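Local coordinates for protein RTX toxin (Vibrio vulnificus CMCP6, PDB 6A7H) that probably cleaves and so inactivates the small GTPases Ras and Rap1, as a Ras/Rap1-specific endopeptidase region of a multifunctional RTX toxin, at residues A[40-45]-A[100-105]; A[121-126]-A[249-254]; A[134-139]-A[232-237]; A[176-181]-A[191-196]. All coordinates share one frame; numbering follows the deposited sequence.

Contact 1 (A[40-45]-A[100-105]); sequences QIAASF and LAARIF. With SO4 (sulfate ion), chain E.
In the N-terminal helical region, helix 37-57, part of the membrane localization domain, packs against helix 98-112 through Ile41, Ala42 and Phe45 on one side and Ala101, Ala102 and Phe105 on the other. The short segments run closer to antiparallel than parallel, with axes at 133° and 8.4 Å apart, a spacing consistent with the small alanine side chains at the crossing: Ala42 CB and Ala102 CB meet at 3.7 Å, and Ala102 CB also lies 3.6 Å from Ala42 N. On one flank Ile41 lays CG2 over a face of the Phe105 ring, 4.0 Å from its centroid and 28° off the normal, a CH-pi contact. Phe105 reaches it because its CG stands anti to the backbone N (chi1 -173°), carrying the ring out toward helix 37-57. The edge of Phe45 is turned to the face of the same Phe105 ring in an offset T-shaped pair, centroids 5.8 Å apart. Ala101 CB lies 3.8 Å from Phe45 CD2. Leu78 of helix 64-78 touches Ile41, Phe45 and Phe105 together. Near the start of helix 98-112, Leu100 N donates to sulfate O3 at 3.3 Å and Glu99 N binds the same ion, probably from the crystallisation liquor. Since no hydrogen bond crosses between the segments, they are joined by apolar packing, a CH-pi contact over a ring face and an edge-to-face ring pair.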
loop_
_atom_site.group_PDB
_atom_site.type_symbol
_atom_site.label_atom_id
_atom_site.label_comp_id
_atom_site.label_asym_id
_atom_site.label_seq_id
_atom_site.Cartn_x
_atom_site.Cartn_y
_atom_site.Cartn_z
ATOM N N GLN A 40 13.443 10.431 17.595
ATOM C CA GLN A 40 13.400 10.961 18.964
ATOM C C GLN A 40 11.958 11.286 19.385
ATOM O O GLN A 40 11.572 11.054 20.536
ATOM C CB GLN A 40 14.292 12.200 19.095
ATOM C CG GLN A 40 14.610 12.611 20.548
ATOM C CD GLN A 40 15.410 13.911 20.644
ATOM O OE1 GLN A 40 15.420 14.716 19.712
ATOM N NE2 GLN A 40 16.071 14.123 21.776
ATOM N N ILE A 41 11.166 11.797 18.441
ATOM C CA ILE A 41 9.747 12.086 18.671
ATOM C C ILE A 41 8.968 10.779 18.909
ATOM O O ILE A 41 8.194 10.678 19.861
ATOM C CB ILE A 41 9.105 12.873 17.467
ATOM C CG1 ILE A 41 9.861 14.173 17.194
ATOM C CG2 ILE A 41 7.623 13.145 17.701
ATOM C CD1 ILE A 41 10.087 15.019 18.434
ATOM N N ALA A 42 9.177 9.786 18.044
ATOM C CA ALA A 42 8.551 8.475 18.231
ATOM C C ALA A 42 8.960 7.879 19.571
ATOM O O ALA A 42 8.124 7.396 20.332
ATOM C CB ALA A 42 8.913 7.527 17.094
ATOM N N ALA A 43 10.249 7.944 19.874
ATOM C CA ALA A 43 10.734 7.415 21.139
ATOM C C ALA A 43 10.094 8.128 22.343
ATOM O O ALA A 43 9.904 7.524 23.405
ATOM C CB ALA A 43 12.239 7.513 21.195
ATOM N N SER A 44 9.754 9.407 22.170
ATOM C CA SER A 44 9.138 10.186 23.245
ATOM C C SER A 44 7.681 9.788 23.440
ATOM O O SER A 44 7.197 9.744 24.572
ATOM C CB SER A 44 9.230 11.699 22.971
ATOM O OG SER A 44 10.576 12.138 22.917
ATOM N N PHE A 45 6.980 9.520 22.339
ATOM C CA PHE A 45 5.592 9.074 22.422
ATOM C C PHE A 45 5.547 7.674 23.027
ATOM O O PHE A 45 4.654 7.344 23.814
ATOM C CB PHE A 45 4.926 9.075 21.044
ATOM C CG PHE A 45 4.452 10.436 20.588
ATOM C CD1 PHE A 45 3.849 11.309 21.470
ATOM C CD2 PHE A 45 4.609 10.834 19.268
ATOM C CE1 PHE A 45 3.407 12.561 21.051
ATOM C CE2 PHE A 45 4.174 12.081 18.845
ATOM C CZ PHE A 45 3.575 12.947 19.740
ATOM N N LEU A 100 3.171 6.039 14.481
ATOM C CA LEU A 100 2.202 6.674 13.596
ATOM C C LEU A 100 2.008 8.142 13.990
ATOM O O LEU A 100 1.959 9.034 13.138
ATOM C CB LEU A 100 0.865 5.919 13.639
ATOM C CG LEU A 100 -0.197 6.364 12.634
ATOM C CD1 LEU A 100 0.343 6.160 11.230
ATOM C CD2 LEU A 100 -1.497 5.586 12.819
ATOM N N ALA A 101 1.905 8.382 15.293
ATOM C CA ALA A 101 1.719 9.720 15.815
ATOM C C ALA A 101 2.902 10.606 15.413
ATOM O O ALA A 101 2.727 11.754 15.004
ATOM C CB ALA A 101 1.565 9.673 17.325
ATOM N N ALA A 102 4.102 10.042 15.508
ATOM C CA ALA A 102 5.320 10.782 15.218
ATOM C C ALA A 102 5.353 11.231 13.754
ATOM O O ALA A 102 5.795 12.339 13.453
ATOM C CB ALA A 102 6.548 9.935 15.555
ATOM N N ARG A 103 4.863 10.386 12.847
ATOM C CA ARG A 103 4.827 10.771 11.434
ATOM C C ARG A 103 3.887 11.939 11.217
ATOM O O ARG A 103 4.202 12.870 10.480
ATOM C CB ARG A 103 4.426 9.591 10.543
ATOM C CG ARG A 103 5.638 8.798 10.055
ATOM C CD ARG A 103 5.282 7.668 9.077
ATOM N NE ARG A 103 4.849 6.445 9.762
ATOM C CZ ARG A 103 5.653 5.429 10.068
ATOM N NH1 ARG A 103 6.941 5.491 9.753
ATOM N NH2 ARG A 103 5.174 4.354 10.689
ATOM N N ILE A 104 2.738 11.891 11.872
ATOM C CA ILE A 104 1.752 12.955 11.757
ATOM C C ILE A 104 2.327 14.210 12.398
ATOM O O ILE A 104 2.138 15.322 11.908
ATOM C CB ILE A 104 0.415 12.537 12.412
ATOM C CG1 ILE A 104 -0.151 11.317 11.678
ATOM C CG2 ILE A 104 -0.584 13.654 12.412
ATOM C CD1 ILE A 104 -1.469 10.841 12.232
ATOM N N PHE A 105 3.063 14.006 13.484
ATOM C CA PHE A 105 3.689 15.098 14.215
ATOM C C PHE A 105 4.631 15.886 13.307
ATOM O O PHE A 105 4.607 17.123 13.318
ATOM C CB PHE A 105 4.431 14.539 15.432
ATOM C CG PHE A 105 4.982 15.588 16.372
ATOM C CD1 PHE A 105 6.268 16.093 16.198
ATOM C CD2 PHE A 105 4.240 16.013 17.471
ATOM C CE1 PHE A 105 6.802 17.026 17.090
ATOM C CE2 PHE A 105 4.764 16.949 18.363
ATOM C CZ PHE A 105 6.047 17.461 18.167
HETATM S S SO4 E . 3.048 1.918 16.285
HETATM O O1 SO4 E . 3.604 1.026 15.270
HETATM O O2 SO4 E . 2.044 1.192 17.068
HETATM O O3 SO4 E . 2.424 3.033 15.559
HETATM O O4 SO4 E . 4.130 2.358 17.183
#

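Contact 2 (A[121-126]-A[249-254]); sequences DMMVRW and DRMDQI
The indole of Trp126 has Ile254 over one face: CG1 lies 3.6 Å from the centroid of the six-membered ring and 17° off its normal, so the CH-pi contact is nearly centred. The terminal CD1 of Ile254 continues across the ring junction, 3.4 Å from Trp126 CD2, and the two side chains run alongside each other, pointing opposite ways. Outside the two segments, the Trp126 ring also pairs edge-to-face with His405, and Met408 of helix 405-422 adds a side-chain contact.

The other branch of Ile254 serves different partners. CG2 stands anti to the backbone N, which sends it to the two methionines: Met123 CG and Met122 CE each lie 3.9 Å from Ile254 CG2. Met122 is extended throughout, and this straight chain brings its methyl CE to Ile254 CG2 and 3.8 Å from Ile254 O. Met123 instead bends at its final torsion (chi3 66°) and delivers CE to Met251 SD at 3.4 Å, a thioether-to-methyl contact in which the two chains meet at a slant. Ile254 is the main apolar contact residue, touching Met122, Met123 and Trp126, and it buries more surface than any other residue of the pair.

Arg250, beside this apolar patch, forms a salt bridge with Asp130 and a cation-pi contact with Tyr409. With segment axes 10.6 Å apart, helix 119-129 and helix 240-263, the latter part of the region related to the C2 domain of Pasteurella multocida toxin, pack at 136°, nearer antiparallel than parallel, in an apolar helix-helix interface.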
loop_
_atom_site.group_PDB
_atom_site.type_symbol
_atom_site.label_atom_id
_atom_site.label_comp_id
_atom_site.label_asym_id
_atom_site.label_seq_id
_atom_site.Cartn_x
_atom_site.Cartn_y
_atom_site.Cartn_z
ATOM N N ASP A 121 -5.051 17.428 9.829
ATOM C CA ASP A 121 -6.401 16.983 10.184
ATOM C C ASP A 121 -6.833 15.801 9.314
ATOM O O ASP A 121 -7.554 14.894 9.771
ATOM C CB ASP A 121 -7.418 18.132 10.056
ATOM C CG ASP A 121 -7.351 19.104 11.219
ATOM O OD1 ASP A 121 -6.780 18.736 12.269
ATOM O OD2 ASP A 121 -7.877 20.233 11.091
ATOM N N MET A 122 -6.391 15.822 8.060
ATOM C CA MET A 122 -6.691 14.747 7.143
ATOM C C MET A 122 -6.000 13.451 7.592
ATOM O O MET A 122 -6.615 12.385 7.585
ATOM C CB MET A 122 -6.268 15.122 5.728
ATOM C CG MET A 122 -6.445 14.007 4.710
ATOM S SD MET A 122 -6.095 14.642 3.060
ATOM C CE MET A 122 -6.394 13.196 2.041
ATOM N N MET A 123 -4.736 13.545 8.000
ATOM C CA MET A 123 -4.012 12.357 8.457
ATOM C C MET A 123 -4.613 11.793 9.745
ATOM O O MET A 123 -4.776 10.570 9.886
ATOM C CB MET A 123 -2.524 12.674 8.644
ATOM C CG MET A 123 -1.807 12.719 7.314
ATOM S SD MET A 123 -0.064 13.226 7.353
ATOM C CE MET A 123 0.720 11.905 8.257
ATOM N N VAL A 124 -4.945 12.687 10.675
ATOM C CA VAL A 124 -5.584 12.307 11.927
ATOM C C VAL A 124 -6.924 11.583 11.704
ATOM O O VAL A 124 -7.232 10.590 12.375
ATOM C CB VAL A 124 -5.813 13.549 12.817
ATOM C CG1 VAL A 124 -6.768 13.225 13.976
ATOM C CG2 VAL A 124 -4.493 14.055 13.335
ATOM N N ARG A 125 -7.711 12.078 10.755
ATOM C CA ARG A 125 -9.009 11.485 10.443
ATOM C C ARG A 125 -8.841 10.064 9.844
ATOM O O ARG A 125 -9.579 9.145 10.200
ATOM C CB ARG A 125 -9.781 12.400 9.488
ATOM C CG ARG A 125 -11.265 12.069 9.353
ATOM C CD ARG A 125 -11.957 12.907 8.268
ATOM N NE ARG A 125 -11.448 12.624 6.924
ATOM C CZ ARG A 125 -10.804 13.505 6.164
ATOM N NH1 ARG A 125 -10.593 14.737 6.605
ATOM N NH2 ARG A 125 -10.379 13.156 4.957
ATOM N N TRP A 126 -7.871 9.888 8.944
ATOM C CA TRP A 126 -7.558 8.550 8.421
ATOM C C TRP A 126 -7.111 7.606 9.530
ATOM O O TRP A 126 -7.534 6.451 9.564
ATOM C CB TRP A 126 -6.458 8.602 7.361
ATOM C CG TRP A 126 -6.913 8.933 5.968
ATOM C CD1 TRP A 126 -7.487 10.102 5.538
ATOM C CD2 TRP A 126 -6.804 8.096 4.810
ATOM N NE1 TRP A 126 -7.756 10.036 4.186
ATOM C CE2 TRP A 126 -7.335 8.821 3.713
ATOM C CE3 TRP A 126 -6.305 6.809 4.589
ATOM C CZ2 TRP A 126 -7.370 8.303 2.424
ATOM C CZ3 TRP A 126 -6.356 6.292 3.305
ATOM C CH2 TRP A 126 -6.885 7.034 2.242
ATOM N N ASP A 249 3.953 3.922 4.181
ATOM C CA ASP A 249 3.519 4.142 2.809
ATOM C C ASP A 249 2.107 4.698 2.772
ATOM O O ASP A 249 1.802 5.557 1.955
ATOM C CB ASP A 249 3.585 2.863 1.975
ATOM C CG ASP A 249 2.837 3.009 0.653
ATOM O OD1 ASP A 249 3.354 3.701 -0.265
ATOM O OD2 ASP A 249 1.719 2.457 0.546
ATOM N N ARG A 250 1.252 4.233 3.675
ATOM C CA ARG A 250 -0.106 4.770 3.722
ATOM C C ARG A 250 -0.112 6.267 4.070
ATOM O O ARG A 250 -0.873 7.043 3.484
ATOM C CB ARG A 250 -0.967 3.984 4.710
ATOM C CG ARG A 250 -2.304 3.549 4.110
ATOM C CD ARG A 250 -3.014 2.547 5.001
ATOM N NE ARG A 250 -4.316 2.196 4.457
ATOM C CZ ARG A 250 -4.505 1.346 3.459
ATOM N NH1 ARG A 250 -3.469 0.751 2.881
ATOM N NH2 ARG A 250 -5.735 1.097 3.037
ATOM N N MET A 251 0.724 6.674 5.018
ATOM C CA MET A 251 0.844 8.097 5.334
ATOM C C MET A 251 1.377 8.891 4.136
ATOM O O MET A 251 0.906 9.987 3.852
ATOM C CB MET A 251 1.744 8.313 6.547
ATOM C CG MET A 251 1.126 7.846 7.856
ATOM S SD MET A 251 -0.449 8.689 8.177
ATOM C CE MET A 251 -1.424 7.267 8.195
ATOM N N ASP A 252 2.353 8.327 3.433
ATOM C CA ASP A 252 2.847 8.938 2.212
ATOM C C ASP A 252 1.755 9.114 1.168
ATOM O O ASP A 252 1.687 10.162 0.500
ATOM C CB ASP A 252 3.974 8.096 1.615
ATOM C CG ASP A 252 5.269 8.244 2.372
ATOM O OD1 ASP A 252 5.364 9.186 3.189
ATOM O OD2 ASP A 252 6.192 7.427 2.142
ATOM N N GLN A 253 0.915 8.087 1.010
ATOM C CA GLN A 253 -0.124 8.134 -0.015
ATOM C C GLN A 253 -1.198 9.156 0.339
ATOM O O GLN A 253 -1.788 9.778 -0.553
ATOM C CB GLN A 253 -0.765 6.750 -0.238
ATOM C CG GLN A 253 0.193 5.658 -0.713
ATOM C CD GLN A 253 0.811 5.940 -2.065
ATOM O OE1 GLN A 253 0.334 6.791 -2.811
ATOM N NE2 GLN A 253 1.872 5.215 -2.395
ATOM N N ILE A 254 -1.460 9.339 1.630
ATOM C CA ILE A 254 -2.455 10.332 2.045
ATOM C C ILE A 254 -1.962 11.728 1.675
ATOM O O ILE A 254 -2.725 12.551 1.172
ATOM C CB ILE A 254 -2.736 10.276 3.545
ATOM C CG1 ILE A 254 -3.542 9.029 3.900
ATOM C CG2 ILE A 254 -3.442 11.551 4.024
ATOM C CD1 ILE A 254 -3.459 8.711 5.377
#

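Contact 3 (A[134-139]-A[232-237]); sequences APKHGY and ILLKKF
Gly138 N donates to Lys235 O at 2.7 Å, the one hydrogen bond between the 134-139 loop and the C-terminal turn of helix 229-237. The N-H...O angle is 149°, yet the donor stands well above the carbonyl plane, 60° out of it, so the approach is not along a lone pair. The glycine also sets its CA 3.4 Å from Leu234 O, a CA-H...O contact, so that two successive carbonyls of the helix end receive the same residue. Its phi of 73° is readily adopted by glycine, and Gly138 CA lies 4.4 Å from Lys236 CA. A wider pi-type turn at 233-237 carries the helix to its end here.

Before the glycine, the aliphatic stems of two lysines cross at about a right angle, Lys136 CG lying 4.0 Å from Lys235 CG. Lys136 then bends at chi3 and leads its ammonium away to Asp247, a salt bridge, and to Tyr132 O. Beyond Gly138, Tyr139 CB lies 3.6 Å from Phe237 O, while the ring points elsewhere, meeting His154.

Around this junction, Gln240 donates to the carbonyls of both His137 and Tyr139, and backbone hydrogen bonds join Tyr139 to Ala238 and Phe237 to His154. Leu234 packs on helix 240-263 and on strand 153-156, and Phe237 lies against Val155 of that strand and Ala221 of helix 205-221.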
loop_
_atom_site.group_PDB
_atom_site.type_symbol
_atom_site.label_atom_id
_atom_site.label_comp_id
_atom_site.label_asym_id
_atom_site.label_seq_id
_atom_site.Cartn_x
_atom_site.Cartn_y
_atom_site.Cartn_z
ATOM N N ALA A 134 -5.523 1.204 12.264
ATOM C CA ALA A 134 -5.802 0.748 13.620
ATOM C C ALA A 134 -4.576 0.038 14.203
ATOM O O ALA A 134 -3.725 -0.418 13.448
ATOM C CB ALA A 134 -7.020 -0.188 13.615
ATOM N N PRO A 135 -4.470 -0.038 15.546
ATOM C CA PRO A 135 -3.313 -0.713 16.154
ATOM C C PRO A 135 -3.138 -2.137 15.638
ATOM O O PRO A 135 -4.095 -2.897 15.635
ATOM C CB PRO A 135 -3.647 -0.708 17.650
ATOM C CG PRO A 135 -4.477 0.518 17.822
ATOM C CD PRO A 135 -5.321 0.605 16.566
ATOM N N LYS A 136 -1.931 -2.456 15.170
ATOM C CA LYS A 136 -1.593 -3.780 14.661
ATOM C C LYS A 136 -0.414 -4.330 15.455
ATOM O O LYS A 136 0.710 -3.844 15.302
ATOM C CB LYS A 136 -1.238 -3.729 13.170
ATOM C CG LYS A 136 -2.409 -3.525 12.208
ATOM C CD LYS A 136 -1.939 -2.845 10.921
ATOM C CE LYS A 136 -1.506 -1.409 11.243
ATOM N NZ LYS A 136 -1.047 -0.666 10.062
ATOM N N HIS A 137 -0.656 -5.337 16.293
ATOM C CA HIS A 137 0.428 -5.907 17.102
ATOM C C HIS A 137 1.487 -6.592 16.244
ATOM O O HIS A 137 2.677 -6.307 16.386
ATOM C CB HIS A 137 -0.121 -6.896 18.142
ATOM C CG HIS A 137 -1.019 -6.261 19.160
ATOM N ND1 HIS A 137 -1.826 -6.994 20.004
ATOM C CD2 HIS A 137 -1.244 -4.959 19.464
ATOM C CE1 HIS A 137 -2.505 -6.174 20.787
ATOM N NE2 HIS A 137 -2.170 -4.932 20.479
ATOM N N GLY A 138 1.049 -7.499 15.368
ATOM C CA GLY A 138 1.949 -8.271 14.524
ATOM C C GLY A 138 2.710 -9.340 15.300
ATOM O O GLY A 138 2.409 -9.606 16.460
ATOM N N TYR A 139 3.702 -9.950 14.655
ATOM C CA TYR A 139 4.500 -10.988 15.286
ATOM C C TYR A 139 5.568 -10.385 16.189
ATOM O O TYR A 139 6.415 -9.601 15.744
ATOM C CB TYR A 139 5.167 -11.888 14.243
ATOM C CG TYR A 139 6.018 -12.942 14.885
ATOM C CD1 TYR A 139 5.451 -14.119 15.361
ATOM C CD2 TYR A 139 7.385 -12.757 15.051
ATOM C CE1 TYR A 139 6.225 -15.090 15.971
ATOM C CE2 TYR A 139 8.166 -13.719 15.667
ATOM C CZ TYR A 139 7.582 -14.883 16.127
ATOM O OH TYR A 139 8.360 -15.838 16.739
ATOM N N ILE A 232 -6.360 -10.329 10.046
ATOM C CA ILE A 232 -5.816 -11.194 11.091
ATOM C C ILE A 232 -4.326 -11.458 10.834
ATOM O O ILE A 232 -3.504 -11.385 11.755
ATOM C CB ILE A 232 -6.577 -12.540 11.179
ATOM C CG1 ILE A 232 -8.023 -12.308 11.619
ATOM C CG2 ILE A 232 -5.896 -13.486 12.141
ATOM C CD1 ILE A 232 -8.890 -13.558 11.554
ATOM N N LEU A 233 -3.978 -11.750 9.585
ATOM C CA LEU A 233 -2.588 -12.033 9.246
ATOM C C LEU A 233 -1.696 -10.865 9.646
ATOM O O LEU A 233 -0.608 -11.073 10.192
ATOM C CB LEU A 233 -2.437 -12.336 7.753
ATOM C CG LEU A 233 -2.860 -13.738 7.291
ATOM C CD1 LEU A 233 -2.894 -13.767 5.774
ATOM C CD2 LEU A 233 -1.915 -14.832 7.801
ATOM N N LEU A 234 -2.161 -9.636 9.397
ATOM C CA LEU A 234 -1.400 -8.454 9.802
ATOM C C LEU A 234 -1.298 -8.315 11.331
ATOM O O LEU A 234 -0.193 -8.177 11.877
ATOM C CB LEU A 234 -2.019 -7.169 9.230
ATOM C CG LEU A 234 -1.831 -6.789 7.762
ATOM C CD1 LEU A 234 -2.468 -5.437 7.521
ATOM C CD2 LEU A 234 -0.361 -6.761 7.375
ATOM N N LYS A 235 -2.445 -8.321 12.015
ATOM C CA LYS A 235 -2.482 -7.985 13.440
ATOM C C LYS A 235 -1.789 -9.041 14.287
ATOM O O LYS A 235 -1.300 -8.746 15.372
ATOM C CB LYS A 235 -3.929 -7.800 13.919
ATOM C CG LYS A 235 -4.665 -6.627 13.273
ATOM C CD LYS A 235 -6.032 -6.408 13.905
ATOM C CE LYS A 235 -6.651 -5.079 13.475
ATOM N NZ LYS A 235 -7.830 -4.716 14.331
ATOM N N LYS A 236 -1.745 -10.275 13.793
ATOM C CA LYS A 236 -1.203 -11.355 14.601
ATOM C C LYS A 236 0.139 -11.872 14.118
ATOM O O LYS A 236 0.915 -12.352 14.928
ATOM C CB LYS A 236 -2.196 -12.516 14.685
ATOM C CG LYS A 236 -3.351 -12.228 15.620
ATOM C CD LYS A 236 -4.056 -13.500 16.044
ATOM C CE LYS A 236 -4.112 -13.617 17.561
ATOM N NZ LYS A 236 -4.786 -12.450 18.202
ATOM N N PHE A 237 0.426 -11.769 12.821
ATOM C CA PHE A 237 1.605 -12.441 12.274
ATOM C C PHE A 237 2.574 -11.580 11.439
ATOM O O PHE A 237 3.639 -12.054 11.036
ATOM C CB PHE A 237 1.157 -13.634 11.422
ATOM C CG PHE A 237 0.277 -14.629 12.162
ATOM C CD1 PHE A 237 0.769 -15.348 13.253
ATOM C CD2 PHE A 237 -1.030 -14.862 11.748
ATOM C CE1 PHE A 237 -0.033 -16.273 13.925
ATOM C CE2 PHE A 237 -1.836 -15.783 12.413
ATOM C CZ PHE A 237 -1.335 -16.492 13.500
#

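Contact 4 (A[176-181]-A[191-196]); sequences LLSKAT and LGYSYQ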
loop_
_atom_site.group_PDB
_atom_site.type_symbol
_atom_site.label_atom_id
_atom_site.label_comp_id
_atom_site.label_asym_id
_atom_site.label_seq_id
_atom_site.Cartn_x
_atom_site.Cartn_y
_atom_site.Cartn_z
ATOM N N LEU A 176 7.302 -21.758 -7.836
ATOM C CA LEU A 176 6.402 -20.799 -7.197
ATOM C C LEU A 176 6.671 -20.713 -5.696
ATOM O O LEU A 176 7.122 -21.681 -5.095
ATOM C CB LEU A 176 4.940 -21.192 -7.449
ATOM C CG LEU A 176 4.585 -21.438 -8.919
ATOM C CD1 LEU A 176 3.133 -21.853 -9.036
ATOM C CD2 LEU A 176 4.885 -20.195 -9.774
ATOM N N LEU A 177 6.404 -19.546 -5.113
ATOM C CA LEU A 177 6.508 -19.312 -3.669
ATOM C C LEU A 177 7.893 -19.607 -3.091
ATOM O O LEU A 177 8.004 -20.072 -1.955
ATOM C CB LEU A 177 5.451 -20.139 -2.925
ATOM C CG LEU A 177 4.014 -19.932 -3.405
ATOM C CD1 LEU A 177 3.047 -20.774 -2.608
ATOM C CD2 LEU A 177 3.612 -18.446 -3.371
ATOM N N SER A 178 8.950 -19.344 -3.855
ATOM C CA SER A 178 10.291 -19.644 -3.360
ATOM C C SER A 178 10.648 -18.816 -2.109
ATOM O O SER A 178 11.413 -19.266 -1.270
ATOM C CB SER A 178 11.338 -19.417 -4.453
ATOM O OG SER A 178 11.188 -18.137 -5.034
ATOM N N LYS A 179 10.080 -17.622 -1.978
ATOM C CA LYS A 179 10.333 -16.776 -0.813
ATOM C C LYS A 179 9.448 -17.180 0.377
ATOM O O LYS A 179 8.635 -16.388 0.878
ATOM C CB LYS A 179 10.110 -15.303 -1.160
ATOM C CG LYS A 179 10.970 -14.789 -2.303
ATOM C CD LYS A 179 10.717 -13.299 -2.561
ATOM C CE LYS A 179 11.344 -12.865 -3.888
ATOM N NZ LYS A 179 11.158 -11.420 -4.216
ATOM N N ALA A 180 9.615 -18.425 0.816
ATOM C CA ALA A 180 8.915 -18.941 1.983
ATOM C C ALA A 180 9.743 -20.054 2.607
ATOM O O ALA A 180 10.295 -20.894 1.911
ATOM C CB ALA A 180 7.532 -19.444 1.621
ATOM N N THR A 181 9.800 -20.060 3.929
ATOM C CA THR A 181 10.678 -20.956 4.663
ATOM C C THR A 181 9.947 -21.554 5.873
ATOM O O THR A 181 9.264 -20.849 6.624
ATOM C CB THR A 181 11.948 -20.204 5.098
ATOM O OG1 THR A 181 12.819 -20.077 3.968
ATOM C CG2 THR A 181 12.668 -20.932 6.197
ATOM N N LEU A 191 7.132 -16.074 5.636
ATOM C CA LEU A 191 6.506 -15.897 4.325
ATOM C C LEU A 191 6.817 -14.544 3.674
ATOM O O LEU A 191 6.591 -13.495 4.277
ATOM C CB LEU A 191 4.999 -16.069 4.469
ATOM C CG LEU A 191 4.126 -16.071 3.227
ATOM C CD1 LEU A 191 4.602 -17.139 2.245
ATOM C CD2 LEU A 191 2.708 -16.329 3.659
ATOM N N GLY A 192 7.324 -14.580 2.441
ATOM C CA GLY A 192 7.805 -13.383 1.770
ATOM C C GLY A 192 6.837 -12.724 0.799
ATOM O O GLY A 192 7.209 -11.800 0.078
ATOM N N TYR A 193 5.590 -13.188 0.789
ATOM C CA TYR A 193 4.544 -12.593 -0.048
ATOM C C TYR A 193 3.445 -12.006 0.828
ATOM O O TYR A 193 3.140 -12.545 1.895
ATOM C CB TYR A 193 3.949 -13.631 -1.008
ATOM C CG TYR A 193 5.010 -14.395 -1.773
ATOM C CD1 TYR A 193 5.538 -13.883 -2.955
ATOM C CD2 TYR A 193 5.505 -15.608 -1.299
ATOM C CE1 TYR A 193 6.511 -14.558 -3.652
ATOM C CE2 TYR A 193 6.492 -16.287 -1.980
ATOM C CZ TYR A 193 6.992 -15.753 -3.162
ATOM O OH TYR A 193 7.971 -16.410 -3.861
ATOM N N SER A 194 2.868 -10.893 0.379
ATOM C CA SER A 194 1.676 -10.334 1.005
ATOM C C SER A 194 0.436 -11.126 0.640
ATOM O O SER A 194 0.428 -11.876 -0.339
ATOM C CB SER A 194 1.474 -8.888 0.579
ATOM O OG SER A 194 1.155 -8.836 -0.803
ATOM N N TYR A 195 -0.623 -10.925 1.415
ATOM C CA TYR A 195 -1.914 -11.522 1.121
ATOM C C TYR A 195 -2.323 -11.250 -0.340
ATOM O O TYR A 195 -2.706 -12.171 -1.060
ATOM C CB TYR A 195 -2.962 -10.993 2.104
ATOM C CG TYR A 195 -4.343 -11.582 1.945
ATOM C CD1 TYR A 195 -5.230 -11.062 1.004
ATOM C CD2 TYR A 195 -4.783 -12.633 2.759
ATOM C CE1 TYR A 195 -6.515 -11.582 0.852
ATOM C CE2 TYR A 195 -6.088 -13.161 2.615
ATOM C CZ TYR A 195 -6.939 -12.630 1.648
ATOM O OH TYR A 195 -8.223 -13.114 1.463
ATOM N N GLN A 196 -2.207 -10.000 -0.783
ATOM C CA GLN A 196 -2.582 -9.628 -2.145
ATOM C C GLN A 196 -1.710 -10.282 -3.237
ATOM O O GLN A 196 -2.223 -10.665 -4.282
ATOM C CB GLN A 196 -2.547 -8.104 -2.300
ATOM C CG GLN A 196 -3.561 -7.353 -1.376
ATOM C CD GLN A 196 -5.037 -7.613 -1.742
ATOM O OE1 GLN A 196 -5.399 -7.733 -2.920
ATOM N NE2 GLN A 196 -5.888 -7.696 -0.726
#
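The Tyr193 side chain crosses that of Leu177 at a slant and that of Lys179 at about a right angle, its hydroxyl end reaching the 178-180 gamma turn. Leu177 CD2 sits over one face of the phenol, 4.2 Å from the ring centroid and 26° off the normal, a CH-pi contact. Ring and backbone meet at the hydroxyl: Lys179 N donates to Tyr193 OH at 3.1 Å in a nearly straight bond (168°). The stem of Lys179 passes beside the same end of the ring, CB 3.6 Å from Tyr193 OH, before its extended chain carries the amine away. With chi1 at -50°, Tyr193 CG lies anti to the carbonyl carbon, which directs the phenol toward Lys179 and Leu177.

Lys179 is the centre of this inverse gamma turn, which leads into strand 180-183; that edge strand forms a beta hairpin with 188-191 in a three-stranded antiparallel sheet. Ala180 and Leu191 form a non-hydrogen-bonded antiparallel pair, and on their shared face Ala180 CB meets Leu191 CD1 at 3.8 Å. One residue on, Gly192 N donates to Lys179 O at 2.7 Å.

Leu191 also packs on Leu214 of helix 205-221, whereas Leu177 and Ala180 both touch Leu168 of helix 161-173. Just past the sheet, Ser194 occupies the N-cap position of helix 195-199 and its side chain caps a backbone N of that helix.

How the contacts relate
From the N terminus, contact 1 closes first, bringing helix 37-57 against helix 98-112 before the other three open. Contact 2 then spans residues 121 to 254 and joins helix 119-129 to helix 240-263. Nested within its loop, contact 3 ties the segment after helix 119-129 to helix 229-237, and contact 4, innermost, closes a short hairpin loop. Contacts 1 and 2 touch directly: Ile104 CG1 lies 3.6 Å from Met123 CE. Contacts 3 and 4 also meet, Leu233 CD1 to Tyr195 CD2 at 3.7 Å. Contacts 2 and 3 do not touch, but consecutive helices 229-237 and 240-263 link them; together the contacts tie the N-terminal helices to the region of the three-stranded sheet.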